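PDB 2OR0: hydroxylase from Rhodococcus sp., which probably acts as a flavin-dependent hydroxylase of the acyl-CoA dehydrogenase family, using reduced flavin and molecular oxygen to oxidise its substrate. Local coordinates for residues A[335-346]-A[385-396]; A[269-280]-A[354-362]. All blocks are in the same frame, centred on the assembly; numbering follows the deposited sequence.

Overall arrangement
Both interactions use helix 331-356 of the C-terminal helical bundle, interaction 1 through its residues 335-346 and interaction 2 through residues 354-362, which include the type I turn from Phe356 to Ala359. In interaction 1 the partner is the last helix, 389-399, with the 385-388 link before it; in interaction 2 it is the end of helix 250-277 and Arg280 just beyond. Their centres lie about 30 Å apart and their nearest atoms about 9 Å, without touching. The centre of interaction 1 lies about 16 Å from the centre of the chain, that of interaction 2 about 26 Å. Each has an acetate at its border, probably from the crystallisation liquor, and neither contains a bound flavin.

Interaction 1 of 2, residues A[335-346]-A[385-396]; sequences AIGRRTQIAAAW and VHVPGPTNHASA. With ACT (acetate ion), chain F.
Arg338 and Gln341 of helix 335-346 both bind the backbone carbonyl of Val385, while Ile342 packs against both residues 385-388 and Thr391 of helix 389-396. The Arg338 chain can be followed outward. Arg338 CB rests on Thr391 CG2 at 3.8 Å; CG then lies anti to the carbonyl carbon (chi1 -86°), and bends at the next two torsions fold the chain so that NE makes a weak bond to Met411 O and the guanidinium reaches Val385. Arg338 NH1 gives a bond of 2.9 Å to Val385 O, close to the guanidinium plane, and another to Gln341 OE1, which is met on a lone pair. NH2 binds two waters, one bonded to Val387 O and the other to Thr391 OG1. Ile342 CD1 covers one guanidinium face, off toward the rim. Gln341 NE2 adds a longer, straight bond to Val385 O (3.3 Å), arriving from above the carbonyl plane, and also binds Thr259. Two donors thus grip this one oxygen. Ile342 CG2 packs on Pro388 CB at 3.6 Å, and its CD1 meets Thr391 CB at the same distance. Trp346 points NE1 almost straight at His386 O (2.8 Å, 173°), its ring plane containing the acceptor, while CZ2 lies against Pro388 CD. Ala345 CB sits over one face of the His386 ring in a CH-pi contact; the ring's nitrogens bind Gly380 O and Thr259 OG1. Farther along, Arg339 CG touches Asn392 ND2, and its NH1 bonds Gln399 and, weakly, Ser395 OG (3.0 Å). The axes of segments 335-346 and 389-396 approach to 8.8 Å at 142°, an antiparallel but clearly inclined pair that fixes the final helix onto the helical bundle forming the C-terminal domain of acyl-CoA dehydrogenase-like proteins.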
loop_
_atom_site.group_PDB
_atom_site.type_symbol
_atom_site.label_atom_id
_atom_site.label_comp_id
_atom_site.label_asym_id
_atom_site.label_seq_id
_atom_site.Cartn_x
_atom_site.Cartn_y
_atom_site.Cartn_z
ATOM N N ALA A 335 -9.324 -2.930 15.725
ATOM C CA ALA A 335 -10.537 -2.478 15.038
ATOM C C ALA A 335 -10.525 -0.953 14.945
ATOM O O ALA A 335 -10.838 -0.367 13.892
ATOM C CB ALA A 335 -11.788 -2.951 15.795
ATOM N N ILE A 336 -10.148 -0.324 16.070
ATOM C CA ILE A 336 -10.044 1.129 16.166
ATOM C C ILE A 336 -8.923 1.611 15.292
ATOM O O ILE A 336 -9.081 2.611 14.611
ATOM C CB ILE A 336 -9.903 1.625 17.636
ATOM C CG1 ILE A 336 -11.233 1.372 18.366
ATOM C CG2 ILE A 336 -9.557 3.164 17.668
ATOM C CD1 ILE A 336 -11.226 1.715 19.876
ATOM N N GLY A 337 -7.795 0.902 15.275
ATOM C CA GLY A 337 -6.735 1.256 14.362
ATOM C C GLY A 337 -7.114 1.195 12.874
ATOM O O GLY A 337 -6.621 2.003 12.051
ATOM N N ARG A 338 -7.920 0.201 12.502
ATOM C CA ARG A 338 -8.394 0.088 11.117
ATOM C C ARG A 338 -9.314 1.254 10.824
ATOM O O ARG A 338 -9.228 1.845 9.775
ATOM C CB ARG A 338 -9.102 -1.257 10.857
ATOM C CG ARG A 338 -8.116 -2.360 10.473
ATOM C CD ARG A 338 -7.835 -2.336 8.963
ATOM N NE ARG A 338 -9.009 -2.816 8.247
ATOM C CZ ARG A 338 -9.425 -2.376 7.055
ATOM N NH1 ARG A 338 -8.789 -1.390 6.424
ATOM N NH2 ARG A 338 -10.511 -2.927 6.509
ATOM N N ARG A 339 -10.186 1.578 11.763
ATOM C CA ARG A 339 -11.102 2.693 11.628
ATOM C C ARG A 339 -10.349 4.008 11.344
ATOM O O ARG A 339 -10.696 4.767 10.429
ATOM C CB ARG A 339 -11.930 2.826 12.904
ATOM C CG ARG A 339 -12.866 4.014 12.871
ATOM C CD ARG A 339 -13.827 4.027 14.041
ATOM N NE ARG A 339 -13.148 4.342 15.299
ATOM C CZ ARG A 339 -13.630 4.032 16.505
ATOM N NH1 ARG A 339 -14.770 3.382 16.625
ATOM N NH2 ARG A 339 -12.974 4.388 17.598
ATOM N N THR A 340 -9.314 4.265 12.139
ATOM C CA THR A 340 -8.479 5.461 11.978
ATOM C C THR A 340 -7.811 5.507 10.624
ATOM O O THR A 340 -7.771 6.538 9.975
ATOM C CB THR A 340 -7.434 5.516 13.129
ATOM O OG1 THR A 340 -8.128 5.933 14.295
ATOM C CG2 THR A 340 -6.293 6.503 12.849
ATOM N N GLN A 341 -7.320 4.363 10.178
ATOM C CA GLN A 341 -6.601 4.255 8.940
ATOM C C GLN A 341 -7.535 4.505 7.740
ATOM O O GLN A 341 -7.181 5.233 6.791
ATOM C CB GLN A 341 -5.956 2.854 8.884
ATOM C CG GLN A 341 -5.395 2.433 7.523
ATOM C CD GLN A 341 -6.410 1.548 6.783
ATOM O OE1 GLN A 341 -6.941 0.595 7.360
ATOM N NE2 GLN A 341 -6.680 1.865 5.520
ATOM N N ILE A 342 -8.719 3.898 7.780
ATOM C CA ILE A 342 -9.705 4.100 6.733
ATOM C C ILE A 342 -10.093 5.591 6.687
ATOM O O ILE A 342 -10.049 6.196 5.630
ATOM C CB ILE A 342 -10.963 3.252 6.992
ATOM C CG1 ILE A 342 -10.696 1.778 6.729
ATOM C CG2 ILE A 342 -12.149 3.754 6.131
ATOM C CD1 ILE A 342 -11.698 0.862 7.438
ATOM N N ALA A 343 -10.485 6.155 7.833
ATOM C CA ALA A 343 -10.816 7.602 7.963
ATOM C C ALA A 343 -9.709 8.516 7.455
ATOM O O ALA A 343 -9.998 9.582 6.866
ATOM C CB ALA A 343 -11.130 7.939 9.417
ATOM N N ALA A 344 -8.452 8.129 7.692
ATOM C CA ALA A 344 -7.320 8.916 7.220
ATOM C C ALA A 344 -7.287 9.018 5.676
ATOM O O ALA A 344 -7.021 10.096 5.140
ATOM C CB ALA A 344 -6.000 8.354 7.732
ATOM N N ALA A 345 -7.518 7.901 4.975
ATOM C CA ALA A 345 -7.587 7.938 3.500
ATOM C C ALA A 345 -8.714 8.872 3.018
ATOM O O ALA A 345 -8.493 9.728 2.162
ATOM C CB ALA A 345 -7.767 6.527 2.912
ATOM N N TRP A 346 -9.900 8.721 3.592
ATOM C CA TRP A 346 -11.052 9.472 3.151
ATOM C C TRP A 346 -10.894 11.000 3.385
ATOM O O TRP A 346 -11.228 11.808 2.509
ATOM C CB TRP A 346 -12.324 8.966 3.836
ATOM C CG TRP A 346 -12.865 7.671 3.200
ATOM C CD1 TRP A 346 -12.343 6.380 3.330
ATOM C CD2 TRP A 346 -14.011 7.550 2.337
ATOM N NE1 TRP A 346 -13.139 5.479 2.624
ATOM C CE2 TRP A 346 -14.144 6.173 1.993
ATOM C CE3 TRP A 346 -14.952 8.470 1.839
ATOM C CZ2 TRP A 346 -15.175 5.703 1.178
ATOM C CZ3 TRP A 346 -15.987 7.996 1.007
ATOM C CH2 TRP A 346 -16.082 6.625 0.694
ATOM N N VAL A 385 -9.075 -1.926 1.201
ATOM C CA VAL A 385 -8.715 -1.498 2.565
ATOM C C VAL A 385 -9.280 -0.129 2.930
ATOM O O VAL A 385 -9.173 0.287 4.088
ATOM C CB VAL A 385 -7.185 -1.550 2.906
ATOM C CG1 VAL A 385 -6.644 -2.958 2.752
ATOM C CG2 VAL A 385 -6.396 -0.574 2.057
ATOM N N HIS A 386 -9.911 0.546 1.968
ATOM C CA HIS A 386 -10.600 1.793 2.264
ATOM C C HIS A 386 -12.107 1.720 2.399
ATOM O O HIS A 386 -12.719 2.743 2.706
ATOM C CB HIS A 386 -10.178 2.890 1.278
ATOM C CG HIS A 386 -8.703 3.137 1.287
ATOM N ND1 HIS A 386 -7.943 3.190 0.142
ATOM C CD2 HIS A 386 -7.839 3.276 2.320
ATOM C CE1 HIS A 386 -6.677 3.385 0.468
ATOM N NE2 HIS A 386 -6.592 3.434 1.787
ATOM N N VAL A 387 -12.720 0.542 2.198
ATOM C CA VAL A 387 -14.169 0.418 2.413
ATOM C C VAL A 387 -14.407 0.708 3.897
ATOM O O VAL A 387 -13.776 0.070 4.738
ATOM C CB VAL A 387 -14.754 -0.987 1.969
ATOM C CG1 VAL A 387 -16.239 -1.159 2.371
ATOM C CG2 VAL A 387 -14.586 -1.197 0.439
ATOM N N PRO A 388 -15.258 1.717 4.218
ATOM C CA PRO A 388 -15.451 2.156 5.592
ATOM C C PRO A 388 -16.573 1.536 6.439
ATOM O O PRO A 388 -16.419 1.451 7.653
ATOM C CB PRO A 388 -15.725 3.667 5.412
ATOM C CG PRO A 388 -16.564 3.704 4.131
ATOM C CD PRO A 388 -15.986 2.598 3.260
ATOM N N GLY A 389 -17.704 1.160 5.832
ATOM C CA GLY A 389 -18.917 0.907 6.611
ATOM C C GLY A 389 -18.778 -0.182 7.690
ATOM O O GLY A 389 -18.971 0.093 8.863
ATOM N N PRO A 390 -18.455 -1.416 7.282
ATOM C CA PRO A 390 -18.370 -2.570 8.206
ATOM C C PRO A 390 -17.379 -2.333 9.370
ATOM O O PRO A 390 -17.671 -2.689 10.490
ATOM C CB PRO A 390 -17.866 -3.694 7.306
ATOM C CG PRO A 390 -18.360 -3.265 5.879
ATOM C CD PRO A 390 -18.136 -1.795 5.891
ATOM N N THR A 391 -16.225 -1.737 9.079
ATOM C CA THR A 391 -15.231 -1.452 10.112
ATOM C C THR A 391 -15.709 -0.362 11.081
ATOM O O THR A 391 -15.479 -0.459 12.294
ATOM C CB THR A 391 -13.921 -1.048 9.472
ATOM O OG1 THR A 391 -13.510 -2.114 8.621
ATOM C CG2 THR A 391 -12.825 -0.770 10.531
ATOM N N ASN A 392 -16.379 0.670 10.560
ATOM C CA ASN A 392 -16.892 1.716 11.431
ATOM C C ASN A 392 -17.905 1.111 12.369
ATOM O O ASN A 392 -17.871 1.360 13.582
ATOM C CB ASN A 392 -17.505 2.863 10.636
ATOM C CG ASN A 392 -16.460 3.827 10.034
ATOM O OD1 ASN A 392 -16.751 4.521 9.050
ATOM N ND2 ASN A 392 -15.285 3.884 10.601
ATOM N N HIS A 393 -18.800 0.292 11.800
ATOM C CA HIS A 393 -19.833 -0.425 12.552
ATOM C C HIS A 393 -19.187 -1.348 13.606
ATOM O O HIS A 393 -19.579 -1.334 14.770
ATOM C CB HIS A 393 -20.721 -1.247 11.582
ATOM C CG HIS A 393 -21.786 -2.079 12.251
ATOM N ND1 HIS A 393 -23.040 -2.254 11.708
ATOM C CD2 HIS A 393 -21.773 -2.819 13.388
ATOM C CE1 HIS A 393 -23.766 -3.034 12.494
ATOM N NE2 HIS A 393 -23.014 -3.402 13.516
ATOM N N ALA A 394 -18.219 -2.158 13.177
ATOM C CA ALA A 394 -17.648 -3.193 14.061
ATOM C C ALA A 394 -16.837 -2.578 15.214
ATOM O O ALA A 394 -16.973 -2.999 16.350
ATOM C CB ALA A 394 -16.800 -4.143 13.275
ATOM N N SER A 395 -16.020 -1.577 14.904
ATOM C CA SER A 395 -15.239 -0.871 15.931
ATOM C C SER A 395 -16.162 -0.190 16.920
ATOM O O SER A 395 -15.970 -0.327 18.107
ATOM C CB SER A 395 -14.252 0.110 15.299
ATOM O OG SER A 395 -14.917 1.180 14.638
ATOM N N ALA A 396 -17.202 0.491 16.443
ATOM C CA ALA A 396 -18.190 1.100 17.335
ATOM C C ALA A 396 -18.900 0.051 18.217
ATOM O O ALA A 396 -19.209 0.307 19.404
ATOM C CB ALA A 396 -19.218 1.896 16.536
HETATM C C ACT F . -19.104 1.547 2.542
HETATM O O ACT F . -19.133 0.567 3.249
HETATM O OXT ACT F . -18.329 1.418 1.548
HETATM C CH3 ACT F . -19.953 2.751 2.829
HETATM O O HOH W 1 -11.764 -1.699 4.468
HETATM O O HOH W 2 -11.834 -4.318 8.724
HETATM O O HOH W 3 -13.118 4.907 9.339
#

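Interaction 2 of 2, residues A[269-280]-A[354-362]; sequences ALACHIAVQKDR and EIFARAGGG. With ACT (acetate ion), chain D.
The imidazole of His273 is sandwiched between Ile355 and its own helix neighbour Gln277, whose CG covers the opposite face. Ile355 CB sits over the ring in a CH-pi contact, 4.0 Å from the centroid, and Ile355 O lies above the same face, nearest His273 CE1 at 3.4 Å. With CG1 between backbone N and carbonyl carbon (chi1 54°), Ile355 sends CD1 onto Leu270, where it packs against Leu270 CA at 3.7 Å and meets Leu270 CD1 with the two side chains crossing at about a right angle. Ala359 CB adds an oblique contact to the ring. Arg280 stretches out from CG to NE and lays its guanidinium flat beneath Ala359 O, which stands 3.4 Å over its centre. Arg280 NH1 bonds Arg358 O at 3.1 Å and Gln277 OE1 at 3.0 Å, while NE points at an acetate oxygen, OXT, at the edge. Were Arg280 an alanine, the carbonyl of Arg358 and the amide oxygen of Gln277 would probably lose this shared donor, and the turn would be held less firmly. The type I beta turn from Phe356 to Ala359 is thereby tied to the end of helix 250-277, joining two neighbouring helices of the acyl-CoA dehydrogenase-type C-terminal bundle.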
loop_
_atom_site.group_PDB
_atom_site.type_symbol
_atom_site.label_atom_id
_atom_site.label_comp_id
_atom_site.label_asym_id
_atom_site.label_seq_id
_atom_site.Cartn_x
_atom_site.Cartn_y
_atom_site.Cartn_z
ATOM N N ALA A 269 -0.425 16.624 -4.434
ATOM C CA ALA A 269 -1.450 17.463 -5.064
ATOM C C ALA A 269 -1.451 18.872 -4.454
ATOM O O ALA A 269 -1.481 19.890 -5.184
ATOM C CB ALA A 269 -2.838 16.833 -4.888
ATOM N N LEU A 270 -1.432 18.914 -3.120
ATOM C CA LEU A 270 -1.363 20.162 -2.363
ATOM C C LEU A 270 -0.118 20.949 -2.755
ATOM O O LEU A 270 -0.218 22.142 -3.060
ATOM C CB LEU A 270 -1.357 19.887 -0.854
ATOM C CG LEU A 270 -1.140 21.073 0.120
ATOM C CD1 LEU A 270 -2.332 22.054 0.110
ATOM C CD2 LEU A 270 -0.954 20.550 1.535
ATOM N N ALA A 271 1.037 20.281 -2.777
ATOM C CA ALA A 271 2.292 20.951 -3.194
ATOM C C ALA A 271 2.172 21.534 -4.608
ATOM O O ALA A 271 2.527 22.693 -4.849
ATOM C CB ALA A 271 3.484 19.993 -3.108
ATOM N N CYS A 272 1.665 20.733 -5.546
ATOM C CA CYS A 272 1.379 21.215 -6.898
ATOM C C CYS A 272 0.435 22.418 -6.902
ATOM O O CYS A 272 0.643 23.368 -7.634
ATOM C CB CYS A 272 0.753 20.089 -7.736
ATOM S SG CYS A 272 1.920 18.790 -8.198
ATOM N N HIS A 273 -0.634 22.349 -6.125
ATOM C CA HIS A 273 -1.615 23.413 -6.074
ATOM C C HIS A 273 -0.936 24.714 -5.597
ATOM O O HIS A 273 -1.114 25.771 -6.202
ATOM C CB HIS A 273 -2.731 23.008 -5.127
ATOM C CG HIS A 273 -3.872 23.971 -5.082
ATOM N ND1 HIS A 273 -4.533 24.400 -6.213
ATOM C CD2 HIS A 273 -4.497 24.560 -4.035
ATOM C CE1 HIS A 273 -5.503 25.224 -5.867
ATOM N NE2 HIS A 273 -5.504 25.339 -4.549
ATOM N N ILE A 274 -0.161 24.621 -4.515
ATOM C CA ILE A 274 0.504 25.796 -3.931
ATOM C C ILE A 274 1.453 26.424 -4.969
ATOM O O ILE A 274 1.372 27.622 -5.217
ATOM C CB ILE A 274 1.212 25.444 -2.572
ATOM C CG1 ILE A 274 0.147 25.336 -1.472
ATOM C CG2 ILE A 274 2.300 26.485 -2.220
ATOM C CD1 ILE A 274 0.588 24.591 -0.248
ATOM N N ALA A 275 2.283 25.601 -5.608
ATOM C CA ALA A 275 3.209 26.065 -6.644
ATOM C C ALA A 275 2.542 26.816 -7.809
ATOM O O ALA A 275 3.094 27.778 -8.345
ATOM C CB ALA A 275 4.043 24.909 -7.169
ATOM N N VAL A 276 1.357 26.370 -8.203
ATOM C CA VAL A 276 0.593 27.050 -9.235
ATOM C C VAL A 276 -0.058 28.329 -8.686
ATOM O O VAL A 276 0.010 29.375 -9.330
ATOM C CB VAL A 276 -0.451 26.092 -9.898
ATOM C CG1 VAL A 276 -1.338 26.835 -10.874
ATOM C CG2 VAL A 276 0.267 24.946 -10.612
ATOM N N GLN A 277 -0.686 28.243 -7.508
ATOM C CA GLN A 277 -1.433 29.372 -6.946
ATOM C C GLN A 277 -0.561 30.605 -6.664
ATOM O O GLN A 277 -1.045 31.744 -6.694
ATOM C CB GLN A 277 -2.150 28.962 -5.654
ATOM C CG GLN A 277 -3.262 27.896 -5.809
ATOM C CD GLN A 277 -3.976 27.967 -7.143
ATOM O OE1 GLN A 277 -4.702 28.910 -7.420
ATOM N NE2 GLN A 277 -3.761 26.958 -7.985
ATOM N N LYS A 278 0.715 30.372 -6.373
ATOM C CA LYS A 278 1.603 31.472 -6.030
ATOM C C LYS A 278 1.751 32.492 -7.163
ATOM O O LYS A 278 1.772 33.705 -6.899
ATOM C CB LYS A 278 2.944 31.007 -5.452
ATOM C CG LYS A 278 3.829 30.173 -6.332
ATOM C CD LYS A 278 5.043 29.667 -5.501
ATOM C CE LYS A 278 6.051 30.783 -5.232
ATOM N NZ LYS A 278 6.853 30.537 -3.981
ATOM N N ASP A 279 1.752 32.015 -8.410
ATOM C CA ASP A 279 1.824 32.920 -9.569
ATOM C C ASP A 279 0.494 33.195 -10.282
ATOM O O ASP A 279 0.433 34.043 -11.169
ATOM C CB ASP A 279 2.874 32.430 -10.570
ATOM C CG ASP A 279 4.271 32.410 -9.973
ATOM O OD1 ASP A 279 4.668 33.406 -9.309
ATOM O OD2 ASP A 279 4.961 31.380 -10.145
ATOM N N ARG A 280 -0.562 32.497 -9.885
ATOM C CA ARG A 280 -1.824 32.537 -10.620
ATOM C C ARG A 280 -2.609 33.852 -10.521
ATOM O O ARG A 280 -2.849 34.376 -9.431
ATOM C CB ARG A 280 -2.707 31.362 -10.211
ATOM C CG ARG A 280 -3.984 31.237 -11.014
ATOM C CD ARG A 280 -4.749 30.058 -10.507
ATOM N NE ARG A 280 -6.083 30.008 -11.072
ATOM C CZ ARG A 280 -7.161 29.587 -10.428
ATOM N NH1 ARG A 280 -7.090 29.178 -9.157
ATOM N NH2 ARG A 280 -8.315 29.578 -11.061
ATOM N N GLU A 354 -11.304 19.434 -2.437
ATOM C CA GLU A 354 -11.674 20.807 -2.150
ATOM C C GLU A 354 -10.693 21.772 -2.827
ATOM O O GLU A 354 -11.089 22.794 -3.342
ATOM C CB GLU A 354 -11.777 21.055 -0.627
ATOM C CG GLU A 354 -12.949 20.344 0.002
ATOM C CD GLU A 354 -14.311 20.860 -0.536
ATOM O OE1 GLU A 354 -14.481 22.086 -0.692
ATOM O OE2 GLU A 354 -15.214 20.042 -0.794
ATOM N N ILE A 355 -9.411 21.441 -2.849
ATOM C CA ILE A 355 -8.466 22.341 -3.529
ATOM C C ILE A 355 -8.470 22.182 -5.047
ATOM O O ILE A 355 -8.262 23.159 -5.757
ATOM C CB ILE A 355 -7.033 22.255 -2.979
ATOM C CG1 ILE A 355 -6.518 20.809 -3.003
ATOM C CG2 ILE A 355 -6.976 22.834 -1.565
ATOM C CD1 ILE A 355 -5.006 20.705 -2.663
ATOM N N PHE A 356 -8.720 20.967 -5.537
ATOM C CA PHE A 356 -8.809 20.765 -6.982
ATOM C C PHE A 356 -9.969 21.592 -7.552
ATOM O O PHE A 356 -9.851 22.183 -8.615
ATOM C CB PHE A 356 -8.958 19.273 -7.350
ATOM C CG PHE A 356 -8.771 18.998 -8.847
ATOM C CD1 PHE A 356 -7.526 19.206 -9.463
ATOM C CD2 PHE A 356 -9.822 18.539 -9.625
ATOM C CE1 PHE A 356 -7.335 18.980 -10.841
ATOM C CE2 PHE A 356 -9.646 18.291 -11.014
ATOM C CZ PHE A 356 -8.405 18.516 -11.623
ATOM N N ALA A 357 -11.085 21.625 -6.847
ATOM C CA ALA A 357 -12.228 22.414 -7.283
ATOM C C ALA A 357 -11.929 23.935 -7.338
ATOM O O ALA A 357 -12.707 24.685 -7.925
ATOM C CB ALA A 357 -13.405 22.170 -6.382
ATOM N N ARG A 358 -10.849 24.392 -6.705
ATOM C CA ARG A 358 -10.549 25.827 -6.697
ATOM C C ARG A 358 -9.308 26.109 -7.530
ATOM O O ARG A 358 -8.782 27.205 -7.489
ATOM C CB ARG A 358 -10.348 26.328 -5.265
ATOM C CG ARG A 358 -11.615 26.248 -4.419
ATOM C CD ARG A 358 -11.385 26.750 -2.978
ATOM N NE ARG A 358 -12.645 27.035 -2.307
ATOM C CZ ARG A 358 -13.424 26.121 -1.729
ATOM N NH1 ARG A 358 -13.085 24.827 -1.721
ATOM N NH2 ARG A 358 -14.557 26.506 -1.166
ATOM N N ALA A 359 -8.836 25.105 -8.264
ATOM C CA ALA A 359 -7.628 25.254 -9.048
ATOM C C ALA A 359 -7.917 25.817 -10.441
ATOM O O ALA A 359 -7.014 26.227 -11.115
ATOM C CB ALA A 359 -6.861 23.915 -9.137
ATOM N N GLY A 360 -9.170 25.814 -10.868
ATOM C CA GLY A 360 -9.543 26.414 -12.158
ATOM C C GLY A 360 -9.354 25.510 -13.367
ATOM O O GLY A 360 -8.922 24.355 -13.232
ATOM N N GLY A 361 -9.656 26.057 -14.549
ATOM C CA GLY A 361 -9.720 25.279 -15.802
ATOM C C GLY A 361 -8.352 24.852 -16.313
ATOM O O GLY A 361 -8.227 23.789 -16.910
ATOM N N GLY A 362 -7.326 25.675 -16.082
ATOM C CA GLY A 362 -5.958 25.283 -16.441
ATOM C C GLY A 362 -5.486 23.991 -15.757
ATOM O O GLY A 362 -4.735 23.225 -16.326
HETATM C C ACT D . -6.355 30.096 -14.878
HETATM O O ACT D . -7.516 29.627 -14.986
HETATM O OXT ACT D . -6.213 30.979 -14.000
HETATM C CH3 ACT D . -5.212 29.631 -15.738
#